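Local structure of 6-phosphogluconolactonase (Shewanella baltica, 3NWP) at residues T6-F11 and S200-A205; D34-A39 and N185-Y190; T48-F53 and E85-E90; D72-W75 and D81-N84. The protein probably hydrolyses 6-phospho-D-glucono-1,5-lactone to 6-phosphogluconate, the second step of the oxidative pentose phosphate pathway. One frame throughout, in Å; residues are numbered along the deposited sequence. Where two conformers were deposited one is given.

Contact 1 (T6-F11 and S200-A205)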
loop_
_atom_site.group_PDB
_atom_site.type_symbol
_atom_site.label_atom_id
_atom_site.label_comp_id
_atom_site.label_asym_id
_atom_site.label_seq_id
_atom_site.Cartn_x
_atom_site.Cartn_y
_atom_site.Cartn_z
ATOM N N THR A 6 14.321 -3.923 -12.813
ATOM C CA THR A 6 13.331 -4.610 -12.012
ATOM C C THR A 6 14.049 -5.438 -10.938
ATOM O O THR A 6 15.220 -5.879 -11.140
ATOM C CB THR A 6 12.371 -5.549 -12.815
ATOM O OG1 THR A 6 13.071 -6.737 -13.223
ATOM C CG2 THR A 6 11.693 -4.864 -14.028
ATOM N N VAL A 7 13.343 -5.729 -9.837
ATOM C CA VAL A 7 13.718 -6.730 -8.857
ATOM C C VAL A 7 12.480 -7.604 -8.675
ATOM O O VAL A 7 11.455 -7.112 -8.185
ATOM C CB VAL A 7 14.163 -6.161 -7.529
ATOM C CG1 VAL A 7 14.403 -7.276 -6.477
ATOM C CG2 VAL A 7 15.443 -5.299 -7.697
ATOM N N PHE A 8 12.570 -8.868 -9.058
ATOM C CA PHE A 8 11.433 -9.733 -9.189
ATOM C C PHE A 8 11.734 -11.048 -8.478
ATOM O O PHE A 8 12.758 -11.719 -8.746
ATOM C CB PHE A 8 11.135 -9.957 -10.662
ATOM C CG PHE A 8 9.954 -10.873 -10.887
ATOM C CD1 PHE A 8 8.649 -10.401 -10.878
ATOM C CD2 PHE A 8 10.188 -12.235 -11.069
ATOM C CE1 PHE A 8 7.559 -11.291 -11.066
ATOM C CE2 PHE A 8 9.098 -13.116 -11.236
ATOM C CZ PHE A 8 7.814 -12.626 -11.249
ATOM N N LYS A 9 10.881 -11.423 -7.533
ATOM C CA LYS A 9 11.006 -12.652 -6.731
ATOM C C LYS A 9 9.771 -13.506 -6.924
ATOM O O LYS A 9 8.647 -13.067 -6.627
ATOM C CB LYS A 9 11.222 -12.287 -5.286
ATOM C CG LYS A 9 12.491 -11.473 -5.068
ATOM C CD LYS A 9 12.799 -11.357 -3.589
ATOM C CE LYS A 9 14.039 -10.493 -3.329
ATOM N NZ LYS A 9 14.451 -10.691 -1.869
ATOM N N SER A 10 9.957 -14.695 -7.467
ATOM C CA SER A 10 8.853 -15.632 -7.638
ATOM C C SER A 10 8.992 -16.793 -6.663
ATOM O O SER A 10 10.089 -17.095 -6.147
ATOM C CB SER A 10 8.811 -16.171 -9.067
ATOM O OG SER A 10 9.963 -16.973 -9.387
ATOM N N PHE A 11 7.830 -17.427 -6.425
ATOM C CA PHE A 11 7.692 -18.479 -5.421
ATOM C C PHE A 11 6.776 -19.592 -5.943
ATOM O O PHE A 11 5.959 -19.370 -6.822
ATOM C CB PHE A 11 7.110 -17.920 -4.129
ATOM C CG PHE A 11 7.968 -16.879 -3.525
ATOM C CD1 PHE A 11 7.853 -15.558 -3.926
ATOM C CD2 PHE A 11 8.947 -17.224 -2.578
ATOM C CE1 PHE A 11 8.706 -14.600 -3.401
ATOM C CE2 PHE A 11 9.800 -16.261 -2.044
ATOM C CZ PHE A 11 9.661 -14.956 -2.442
ATOM N N SER A 200 0.691 -11.174 -16.189
ATOM C CA SER A 200 0.526 -10.599 -17.527
ATOM C C SER A 200 0.396 -9.062 -17.469
ATOM O O SER A 200 1.022 -8.349 -18.250
ATOM C CB SER A 200 -0.723 -11.195 -18.203
ATOM O OG SER A 200 -0.918 -10.605 -19.485
ATOM N N VAL A 201 -0.413 -8.567 -16.534
ATOM C CA VAL A 201 -0.608 -7.116 -16.353
ATOM C C VAL A 201 0.682 -6.432 -15.912
ATOM O O VAL A 201 1.010 -5.349 -16.345
ATOM C CB VAL A 201 -1.798 -6.839 -15.397
ATOM C CG1 VAL A 201 -1.942 -5.355 -15.058
ATOM C CG2 VAL A 201 -3.085 -7.466 -16.005
ATOM N N TYR A 202 1.439 -7.077 -15.015
ATOM C CA TYR A 202 2.762 -6.551 -14.604
ATOM C C TYR A 202 3.698 -6.424 -15.833
ATOM O O TYR A 202 4.363 -5.413 -16.009
ATOM C CB TYR A 202 3.373 -7.443 -13.508
ATOM C CG TYR A 202 4.837 -7.163 -13.236
ATOM C CD1 TYR A 202 5.265 -6.018 -12.575
ATOM C CD2 TYR A 202 5.775 -8.090 -13.580
ATOM C CE1 TYR A 202 6.608 -5.775 -12.328
ATOM C CE2 TYR A 202 7.104 -7.859 -13.339
ATOM C CZ TYR A 202 7.504 -6.695 -12.712
ATOM O OH TYR A 202 8.846 -6.517 -12.499
ATOM N N ARG A 203 3.757 -7.457 -16.660
ATOM C CA ARG A 203 4.575 -7.384 -17.873
ATOM C C ARG A 203 4.091 -6.237 -18.773
ATOM O O ARG A 203 4.909 -5.522 -19.360
ATOM C CB ARG A 203 4.544 -8.736 -18.619
ATOM C CG ARG A 203 5.183 -9.878 -17.843
ATOM C CD ARG A 203 6.643 -9.755 -17.681
ATOM N NE ARG A 203 7.337 -9.686 -18.982
ATOM C CZ ARG A 203 8.652 -9.577 -19.132
ATOM N NH1 ARG A 203 9.486 -9.619 -18.087
ATOM N NH2 ARG A 203 9.135 -9.513 -20.365
ATOM N N GLN A 204 2.778 -6.057 -18.899
ATOM C CA GLN A 204 2.268 -4.899 -19.643
ATOM C C GLN A 204 2.716 -3.595 -19.026
ATOM O O GLN A 204 3.079 -2.642 -19.724
ATOM C CB GLN A 204 0.751 -4.885 -19.724
ATOM C CG GLN A 204 0.171 -5.981 -20.546
ATOM C CD GLN A 204 -1.327 -5.862 -20.564
ATOM O OE1 GLN A 204 -2.002 -6.331 -19.657
ATOM N NE2 GLN A 204 -1.846 -5.161 -21.549
ATOM N N ALA A 205 2.689 -3.515 -17.690
ATOM C CA ALA A 205 3.129 -2.316 -17.047
ATOM C C ALA A 205 4.565 -1.970 -17.406
ATOM O O ALA A 205 4.890 -0.806 -17.581
ATOM C CB ALA A 205 2.988 -2.424 -15.485
#

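Contact 2 (D34-A39 and N185-Y190)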
loop_
_atom_site.group_PDB
_atom_site.type_symbol
_atom_site.label_atom_id
_atom_site.label_comp_id
_atom_site.label_asym_id
_atom_site.label_seq_id
_atom_site.Cartn_x
_atom_site.Cartn_y
_atom_site.Cartn_z
ATOM N N ASP A 34 14.887 -0.285 15.853
ATOM C CA ASP A 34 16.229 -0.197 16.444
ATOM C C ASP A 34 16.899 1.127 16.113
ATOM O O ASP A 34 17.507 1.770 16.992
ATOM C CB ASP A 34 17.145 -1.357 16.000
ATOM C CG ASP A 34 16.677 -2.716 16.489
ATOM O OD1 ASP A 34 15.843 -2.816 17.404
ATOM O OD2 ASP A 34 17.176 -3.709 15.907
ATOM N N ALA A 35 16.838 1.560 14.855
ATOM C CA ALA A 35 17.566 2.744 14.448
ATOM C C ALA A 35 16.954 4.002 14.938
ATOM O O ALA A 35 17.695 4.918 15.301
ATOM C CB ALA A 35 17.674 2.791 12.873
ATOM N N ARG A 36 15.644 4.106 14.918
ATOM C CA ARG A 36 14.919 5.370 15.117
ATOM C C ARG A 36 13.951 5.424 16.264
ATOM O O ARG A 36 13.401 6.493 16.572
ATOM C CB ARG A 36 14.223 5.774 13.809
ATOM C CG ARG A 36 15.200 6.240 12.745
ATOM C CD ARG A 36 14.539 6.499 11.358
ATOM N NE ARG A 36 14.157 5.246 10.714
ATOM C CZ ARG A 36 14.970 4.441 10.057
ATOM N NH1 ARG A 36 16.286 4.716 9.963
ATOM N NH2 ARG A 36 14.506 3.306 9.540
ATOM N N GLY A 37 13.710 4.284 16.899
ATOM C CA GLY A 37 12.773 4.184 17.976
ATOM C C GLY A 37 11.338 3.892 17.636
ATOM O O GLY A 37 10.620 3.389 18.469
ATOM N N LYS A 38 10.889 4.289 16.434
ATOM C CA LYS A 38 9.544 4.016 15.969
ATOM C C LYS A 38 9.687 3.752 14.462
ATOM O O LYS A 38 10.585 4.308 13.812
ATOM C CB LYS A 38 8.618 5.203 16.156
ATOM C CG LYS A 38 8.298 5.591 17.638
ATOM C CD LYS A 38 7.397 4.505 18.309
ATOM C CE LYS A 38 6.994 4.773 19.757
ATOM N NZ LYS A 38 8.104 4.452 20.601
ATOM N N ALA A 39 8.811 2.913 13.945
ATOM C CA ALA A 39 8.827 2.564 12.540
ATOM C C ALA A 39 7.443 2.821 11.981
ATOM O O ALA A 39 6.498 3.048 12.716
ATOM C CB ALA A 39 9.205 1.109 12.358
ATOM N N ASN A 185 8.186 8.593 -0.717
ATOM C CA ASN A 185 9.031 9.015 0.422
ATOM C C ASN A 185 9.037 7.871 1.438
ATOM O O ASN A 185 8.444 7.931 2.498
ATOM C CB ASN A 185 8.567 10.318 1.063
ATOM C CG ASN A 185 9.591 10.862 2.069
ATOM O OD1 ASN A 185 10.802 10.608 1.944
ATOM N ND2 ASN A 185 9.107 11.546 3.065
ATOM N N SER A 186 9.698 6.817 0.992
ATOM C CA SER A 186 9.740 5.561 1.693
ATOM C C SER A 186 11.086 4.948 1.420
ATOM O O SER A 186 11.795 5.285 0.463
ATOM C CB SER A 186 8.637 4.630 1.207
ATOM O OG SER A 186 8.721 4.417 -0.181
ATOM N N ARG A 187 11.416 4.005 2.291
ATOM C CA ARG A 187 12.678 3.293 2.256
ATOM C C ARG A 187 12.622 2.003 1.429
ATOM O O ARG A 187 13.620 1.642 0.748
ATOM C CB ARG A 187 13.142 2.982 3.702
ATOM C CG ARG A 187 13.206 4.219 4.622
ATOM C CD ARG A 187 13.871 3.886 5.997
ATOM N NE ARG A 187 13.647 4.977 6.930
ATOM C CZ ARG A 187 14.425 6.058 7.042
ATOM N NH1 ARG A 187 15.510 6.202 6.300
ATOM N NH2 ARG A 187 14.076 7.023 7.895
ATOM N N GLN A 188 11.458 1.330 1.447
ATOM C CA GLN A 188 11.286 0.061 0.762
ATOM C C GLN A 188 9.817 -0.089 0.367
ATOM O O GLN A 188 8.936 0.143 1.210
ATOM C CB GLN A 188 11.670 -1.081 1.643
ATOM C CG GLN A 188 11.336 -2.476 1.064
ATOM C CD GLN A 188 12.351 -2.931 0.038
ATOM O OE1 GLN A 188 13.565 -3.038 0.367
ATOM N NE2 GLN A 188 11.927 -3.148 -1.215
ATOM N N ILE A 189 9.573 -0.434 -0.911
ATOM C CA ILE A 189 8.249 -0.797 -1.362
ATOM C C ILE A 189 8.257 -2.241 -1.805
ATOM O O ILE A 189 9.220 -2.739 -2.434
ATOM C CB ILE A 189 7.885 0.117 -2.585
ATOM C CG1 ILE A 189 7.791 1.569 -2.140
ATOM C CG2 ILE A 189 6.599 -0.387 -3.241
ATOM C CD1 ILE A 189 7.660 2.573 -3.288
ATOM N N TYR A 190 7.169 -2.960 -1.470
ATOM C CA TYR A 190 6.898 -4.319 -1.959
ATOM C C TYR A 190 5.665 -4.290 -2.809
ATOM O O TYR A 190 4.716 -3.589 -2.441
ATOM C CB TYR A 190 6.673 -5.269 -0.788
ATOM C CG TYR A 190 7.911 -5.488 0.018
ATOM C CD1 TYR A 190 8.906 -6.317 -0.440
ATOM C CD2 TYR A 190 8.106 -4.877 1.247
ATOM C CE1 TYR A 190 10.101 -6.458 0.271
ATOM C CE2 TYR A 190 9.254 -5.070 2.002
ATOM C CZ TYR A 190 10.251 -5.890 1.503
ATOM O OH TYR A 190 11.430 -6.052 2.219
#

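Contact 3 (T48-F53 and E85-E90)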
loop_
_atom_site.group_PDB
_atom_site.type_symbol
_atom_site.label_atom_id
_atom_site.label_comp_id
_atom_site.label_asym_id
_atom_site.label_seq_id
_atom_site.Cartn_x
_atom_site.Cartn_y
_atom_site.Cartn_z
ATOM N N THR A 48 -5.782 -10.192 -1.600
ATOM C CA THR A 48 -4.406 -10.698 -1.777
ATOM C C THR A 48 -3.617 -10.777 -0.436
ATOM O O THR A 48 -2.958 -11.779 -0.191
ATOM C CB THR A 48 -3.625 -9.925 -2.876
ATOM O OG1 THR A 48 -4.229 -10.227 -4.139
ATOM C CG2 THR A 48 -2.106 -10.336 -2.963
ATOM N N PRO A 49 -3.635 -9.714 0.387
ATOM C CA PRO A 49 -2.747 -9.711 1.550
ATOM C C PRO A 49 -3.231 -10.375 2.792
ATOM O O PRO A 49 -2.521 -10.308 3.808
ATOM C CB PRO A 49 -2.566 -8.204 1.869
ATOM C CG PRO A 49 -3.775 -7.580 1.420
ATOM C CD PRO A 49 -4.225 -8.376 0.169
ATOM N N LEU A 50 -4.434 -10.990 2.805
ATOM C CA LEU A 50 -5.007 -11.410 4.105
ATOM C C LEU A 50 -4.153 -12.446 4.836
ATOM O O LEU A 50 -3.935 -12.331 6.061
ATOM C CB LEU A 50 -6.445 -11.888 3.947
ATOM C CG LEU A 50 -7.350 -10.764 3.407
ATOM C CD1 LEU A 50 -8.782 -11.265 3.479
ATOM C CD2 LEU A 50 -7.193 -9.387 4.091
ATOM N N LYS A 51 -3.667 -13.462 4.130
ATOM C CA LYS A 51 -2.797 -14.436 4.765
ATOM C C LYS A 51 -1.469 -13.795 5.209
ATOM O O LYS A 51 -1.024 -14.036 6.340
ATOM C CB LYS A 51 -2.553 -15.659 3.882
ATOM C CG LYS A 51 -3.800 -16.572 3.756
ATOM C CD LYS A 51 -4.091 -17.302 5.057
ATOM C CE LYS A 51 -5.444 -18.030 5.020
ATOM N N LEU A 52 -0.868 -12.945 4.362
ATOM C CA LEU A 52 0.327 -12.189 4.754
ATOM C C LEU A 52 0.104 -11.460 6.079
ATOM O O LEU A 52 0.942 -11.519 6.986
ATOM C CB LEU A 52 0.626 -11.163 3.650
ATOM C CG LEU A 52 1.778 -10.223 4.016
ATOM C CD1 LEU A 52 3.122 -10.952 4.103
ATOM C CD2 LEU A 52 1.852 -9.007 3.040
ATOM N N PHE A 53 -1.038 -10.806 6.199
ATOM C CA PHE A 53 -1.372 -10.097 7.444
ATOM C C PHE A 53 -1.387 -11.037 8.620
ATOM O O PHE A 53 -0.887 -10.701 9.695
ATOM C CB PHE A 53 -2.706 -9.398 7.370
ATOM C CG PHE A 53 -2.774 -8.180 6.421
ATOM C CD1 PHE A 53 -1.644 -7.525 5.943
ATOM C CD2 PHE A 53 -3.990 -7.669 6.101
ATOM C CE1 PHE A 53 -1.786 -6.428 5.129
ATOM C CE2 PHE A 53 -4.137 -6.525 5.314
ATOM C CZ PHE A 53 -2.998 -5.920 4.831
ATOM N N GLU A 85 -9.846 -0.689 6.171
ATOM C CA GLU A 85 -9.600 -0.657 7.615
ATOM C C GLU A 85 -10.208 -1.918 8.248
ATOM O O GLU A 85 -9.570 -2.513 9.119
ATOM C CB GLU A 85 -10.175 0.604 8.230
ATOM C CG GLU A 85 -10.186 0.631 9.747
ATOM C CD GLU A 85 -10.477 1.968 10.352
ATOM O OE1 GLU A 85 -10.478 3.012 9.652
ATOM O OE2 GLU A 85 -10.666 1.989 11.607
ATOM N N ARG A 86 -11.424 -2.281 7.893
ATOM C CA ARG A 86 -12.028 -3.465 8.476
ATOM C C ARG A 86 -11.157 -4.721 8.278
ATOM O O ARG A 86 -10.959 -5.492 9.225
ATOM C CB ARG A 86 -13.378 -3.705 7.864
ATOM C CG ARG A 86 -14.059 -5.002 8.358
ATOM C CD ARG A 86 -15.377 -5.314 7.649
ATOM N NE ARG A 86 -15.227 -5.715 6.230
ATOM C CZ ARG A 86 -14.892 -6.935 5.801
ATOM N NH1 ARG A 86 -14.588 -7.903 6.657
ATOM N NH2 ARG A 86 -14.826 -7.186 4.508
ATOM N N LEU A 87 -10.640 -4.904 7.057
ATOM C CA LEU A 87 -9.776 -6.055 6.771
ATOM C C LEU A 87 -8.478 -6.014 7.588
ATOM O O LEU A 87 -8.032 -7.046 8.128
ATOM C CB LEU A 87 -9.464 -6.149 5.262
ATOM C CG LEU A 87 -10.590 -6.496 4.303
ATOM C CD1 LEU A 87 -10.002 -6.476 2.877
ATOM C CD2 LEU A 87 -11.203 -7.845 4.607
ATOM N N VAL A 88 -7.860 -4.842 7.718
ATOM C CA VAL A 88 -6.638 -4.673 8.466
ATOM C C VAL A 88 -6.892 -4.974 9.963
ATOM O O VAL A 88 -6.104 -5.677 10.629
ATOM C CB VAL A 88 -6.007 -3.274 8.216
ATOM C CG1 VAL A 88 -4.872 -3.035 9.199
ATOM C CG2 VAL A 88 -5.565 -3.187 6.752
ATOM N N ARG A 89 -8.005 -4.488 10.488
ATOM C CA ARG A 89 -8.270 -4.724 11.902
ATOM C C ARG A 89 -8.567 -6.212 12.137
ATOM O O ARG A 89 -8.170 -6.747 13.196
ATOM C CB ARG A 89 -9.425 -3.848 12.381
ATOM C CG ARG A 89 -9.084 -2.351 12.495
ATOM C CD ARG A 89 -10.210 -1.558 13.124
ATOM N NE ARG A 89 -9.912 -0.144 13.225
ATOM C CZ ARG A 89 -9.093 0.414 14.098
ATOM N NH1 ARG A 89 -8.459 -0.307 15.035
ATOM N NH2 ARG A 89 -8.926 1.720 14.061
ATOM N N GLU A 90 -9.256 -6.863 11.221
ATOM C CA GLU A 90 -9.593 -8.254 11.443
ATOM C C GLU A 90 -8.380 -9.154 11.384
ATOM O O GLU A 90 -8.251 -10.081 12.217
ATOM C CB GLU A 90 -10.639 -8.774 10.465
ATOM C CG GLU A 90 -12.016 -8.131 10.636
ATOM C CD GLU A 90 -13.117 -8.740 9.748
ATOM O OE1 GLU A 90 -14.169 -8.068 9.545
ATOM O OE2 GLU A 90 -12.933 -9.883 9.268
#

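Contact 4 (D72-W75 and D81-N84)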
loop_
_atom_site.group_PDB
_atom_site.type_symbol
_atom_site.label_atom_id
_atom_site.label_comp_id
_atom_site.label_asym_id
_atom_site.label_seq_id
_atom_site.Cartn_x
_atom_site.Cartn_y
_atom_site.Cartn_z
ATOM N N ASP A 72 -4.673 3.370 0.846
ATOM C CA ASP A 72 -5.936 3.944 0.341
ATOM C C ASP A 72 -7.095 3.374 1.100
ATOM O O ASP A 72 -6.978 2.394 1.851
ATOM C CB ASP A 72 -6.094 3.727 -1.176
ATOM C CG ASP A 72 -6.390 2.291 -1.567
ATOM O OD1 ASP A 72 -5.808 1.391 -0.962
ATOM O OD2 ASP A 72 -7.146 2.048 -2.500
ATOM N N GLU A 73 -8.242 3.998 0.904
ATOM C CA GLU A 73 -9.437 3.573 1.608
ATOM C C GLU A 73 -10.645 3.921 0.773
ATOM O O GLU A 73 -10.659 4.879 0.041
ATOM C CB GLU A 73 -9.507 4.198 3.010
ATOM C CG GLU A 73 -10.735 3.853 3.831
ATOM C CD GLU A 73 -10.871 2.345 4.091
ATOM O OE1 GLU A 73 -11.244 1.603 3.165
ATOM O OE2 GLU A 73 -10.549 1.942 5.254
ATOM N N ARG A 74 -11.667 3.075 0.862
ATOM C CA ARG A 74 -12.980 3.360 0.270
ATOM C C ARG A 74 -13.766 4.194 1.259
ATOM O O ARG A 74 -13.735 3.947 2.492
ATOM C CB ARG A 74 -13.716 2.059 -0.017
ATOM C CG ARG A 74 -13.142 1.194 -1.151
ATOM C CD ARG A 74 -11.866 0.448 -0.738
ATOM N NE ARG A 74 -11.428 -0.451 -1.792
ATOM C CZ ARG A 74 -11.998 -1.621 -2.074
ATOM N NH1 ARG A 74 -13.018 -2.104 -1.345
ATOM N NH2 ARG A 74 -11.532 -2.338 -3.095
ATOM N N TRP A 75 -14.474 5.213 0.757
ATOM C CA TRP A 75 -15.205 6.122 1.665
ATOM C C TRP A 75 -16.564 5.486 2.056
ATOM O O TRP A 75 -17.668 5.846 1.513
ATOM C CB TRP A 75 -15.341 7.534 1.060
ATOM C CG TRP A 75 -15.469 8.538 2.107
ATOM C CD1 TRP A 75 -16.633 9.150 2.576
ATOM C CD2 TRP A 75 -14.415 9.046 2.905
ATOM N NE1 TRP A 75 -16.327 10.002 3.606
ATOM C CE2 TRP A 75 -14.976 9.962 3.836
ATOM C CE3 TRP A 75 -13.040 8.800 2.950
ATOM C CZ2 TRP A 75 -14.218 10.618 4.774
ATOM C CZ3 TRP A 75 -12.276 9.447 3.878
ATOM C CH2 TRP A 75 -12.862 10.361 4.798
ATOM N N ASP A 81 -18.325 -3.944 4.466
ATOM C CA ASP A 81 -17.688 -4.944 3.618
ATOM C C ASP A 81 -16.501 -4.344 2.861
ATOM O O ASP A 81 -15.383 -4.846 2.930
ATOM C CB ASP A 81 -18.701 -5.484 2.602
ATOM C CG ASP A 81 -18.126 -6.576 1.719
ATOM O OD1 ASP A 81 -17.563 -7.549 2.262
ATOM O OD2 ASP A 81 -18.251 -6.466 0.478
ATOM N N ALA A 82 -16.752 -3.216 2.204
ATOM C CA ALA A 82 -15.759 -2.594 1.321
ATOM C C ALA A 82 -14.632 -1.827 2.030
ATOM O O ALA A 82 -13.787 -1.236 1.340
ATOM C CB ALA A 82 -16.485 -1.679 0.291
ATOM N N SER A 83 -14.584 -1.822 3.367
ATOM C CA SER A 83 -13.584 -1.052 4.089
ATOM C C SER A 83 -12.237 -1.777 4.133
ATOM O O SER A 83 -12.167 -2.936 4.562
ATOM C CB SER A 83 -14.030 -0.787 5.509
ATOM O OG SER A 83 -13.023 -0.089 6.223
ATOM N N ASN A 84 -11.164 -1.093 3.759
ATOM C CA ASN A 84 -9.806 -1.660 3.941
ATOM C C ASN A 84 -9.433 -1.691 5.422
ATOM O O ASN A 84 -8.796 -2.661 5.887
ATOM C CB ASN A 84 -8.778 -0.835 3.170
ATOM C CG ASN A 84 -8.876 -1.004 1.661
ATOM O OD1 ASN A 84 -9.412 -2.006 1.152
ATOM N ND2 ASN A 84 -8.371 -0.001 0.916
HETATM O O HOH W 1 -8.635 -0.110 -2.333
#

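Contact 1 (T6-F11 and S200-A205)
The extended backbone around Phe8 and the helical backbone around Tyr202 stay well apart, with 10.7 Å from Phe8 CA to Tyr202 CA, so long side chains alone bridge the space between them. This is the packing of a helix against an edge strand of an alpha/beta sheet: strand 8-11 pairs in parallel with strand 227-232, and helix 196-206 lies over that margin. Tyr202 carries the contact. Its ring carbon CG stands opposite the backbone N across the first torsion (chi1 168°), which sends the phenol outward from the helix to the strand. There it meets Phe8, whose side chain also points at the helix. The two ring planes are inclined by only 19°, yet they are slid so far past each other that the centroid of Phe8 lies 5.8 Å from that of Tyr202. The rings therefore barely overlap, and touch obliquely through Phe8 CD1 and Tyr202 CE2, 3.9 Å apart, with Phe8 CE1 4.1 Å from that tyrosine atom. Leu199 of the helix and Val229 and Trp231 of the neighbouring strand also touch Phe8, extending the apolar layer. With an alanine at the position of Tyr202, the side of Phe8 facing the helix would probably lose its aromatic neighbour and a gap would open between helix and strand. Beyond the rings, the phenol oxygen reaches the more exposed Thr6, whose side chain also lies close to a bound hexaethylene glycol; Tyr202 OH makes van der Waals contact there, 3.6 Å from Thr6 CG2 and 3.7 Å from Thr6 CB.

Contact 2 (D34-A39 and N185-Y190)
Arg36 lays its guanidinium flat over that of Arg187, the group centres 3.5 Å apart and the planes inclined by 22°. The result is a stacked arginine pair at the surface of the alpha/beta fold, joining the last turn of helix 14-36 to the residues that lead into strand 189-194. The side chains arrive from opposite directions, and the bend of Arg36 at its third torsion (chi3 -72°) turns its flat end against the straighter chain of Arg187. The stack is slightly offset: Arg36 NH2 sits 3.2 Å from Arg187 NE, while Arg36 NE lies 3.3 Å from Arg187 NH2. All four nitrogens are donors, so neither approach is a hydrogen bond. Both guanidiniums gather on Asp131, whose OD1 forms salt bridges with Arg36 NH2 and Arg187 NE; this shared anion probably holds the pair in its stack. Directly after Arg36 the helix ends, and Gly37 follows with a positive phi of 88°, at which a beta carbon would press against the preceding carbonyl oxygen. Next to Arg187, the buried Gln188 bonds through both ends of its amide: OE1 accepts from Gln28, and Gln188 NE2 donates to Ile189 O at 3.0 Å.

Contact 3 (T48-F53 and E85-E90)
Leu87, Leu50 and Phe53 bury the most surface where helix 84-91 meets helix 50-58, and every touch between the two segments is apolar. Leu87 points at the facing helix, yet it is met at its base: CD2 of Leu50 comes in at about a right angle and stops 4.1 Å from Leu87 CB. Leu50 does not start out toward Leu87; with CG opposite the carbonyl carbon (chi1 -61°), it is the end of its side chain, the CD2 branch, that comes near. One turn on, Phe53 points toward the other helix and crosses Val88 obliquely, placing Phe53 CE2 3.9 Å from Val88 CG2. The backbones are correspondingly close, with Leu50 CA 7.7 Å from Leu87 CA and Phe53 CA 7.6 Å from Val88 CA. These are the connecting helices of two successive beta-alpha-beta units, running through strand 39-43, helix 50-58, strand 66-74, helix 84-91 and strand 101-102, in which the strands pair in parallel; the contact sets the helices side by side against the sheet. Val88 also touches Leu70 and Phe102 of the strands beneath. Pro49 O, in the same segment, lies 3.4 Å above the Phe53 ring plane, offset toward the rim. Away from the apolar seam, Arg89 NE and NH2 both grip Glu85 OE2 in a side-on salt bridge, Arg89 NE 2.8 Å away. One face of the Arg86 guanidinium lies over Leu87 CG, offset toward the rim, while its NE and NH2 donate to the backbone oxygens of Ala80 and Asp81 and Arg86 NH1 forms a salt bridge with Glu90 OE1, 2.9 Å away, met from above the carboxylate plane.

Contact 4 (D72-W75 and D81-N84)
Glu73 extends with CG opposite its backbone N (chi1 178°) and then bends at the second torsion (chi2 60°), bringing its carboxylate round to Asn84 N. Glu73 OE1 accepts from Asn84 N at 2.8 Å on its syn lone pair and from Arg74 N, also at 2.8 Å, on its anti lone pair, so two amides fix one oxygen. The other oxygen, OE2, takes the N-H of Glu85. Ser83 is the N-cap of helix 84-91, its OG bonded to Arg86 N, and Glu73 adds an acceptor for the first turn. The contact closes the loop between strand 66-74 and helix 84-91 of a beta-alpha unit. With an alanine in place of Glu73, Asn84 N and Arg74 N would probably lose their shared acceptor and Glu85 N its own, weakening the strand's hold on the helix start. Asn84 makes a second bond to the strand, ND2 to Asp72 O at 2.9 Å, nearly straight at 168° but from above the carbonyl plane. Arg74 reaches along the loop, NH1 donating to Ala82 O at 2.9 Å. A water joins the polar ends, donating to Asp72 OD2, which Ser145 OG also meets, and accepting from Arg74 NE 2.9 Å away.

Contacts 3 and 4 are neighbours, their centres about 12 Å apart, and they touch where Glu73 OE2 meets Glu85 N; helix 84-91 is thus held at its start by strand 66-74 and along its side by helix 50-58. Contacts 1 and 2 lie elsewhere, with centres about 24 Å from each other and 21 to 26 Å from those of contacts 3 and 4. Along the chain the pairings enclose one another, contact 1 outermost, then 2, 3 and 4. Contacts 1, 2 and 4 all reach the same mixed sheet; contact 1 joins the N-terminal strand to helix 196-206 and contact 2 the end of helix 14-36 to the residues leading into strand 189-194, bringing sequence-distant segments together.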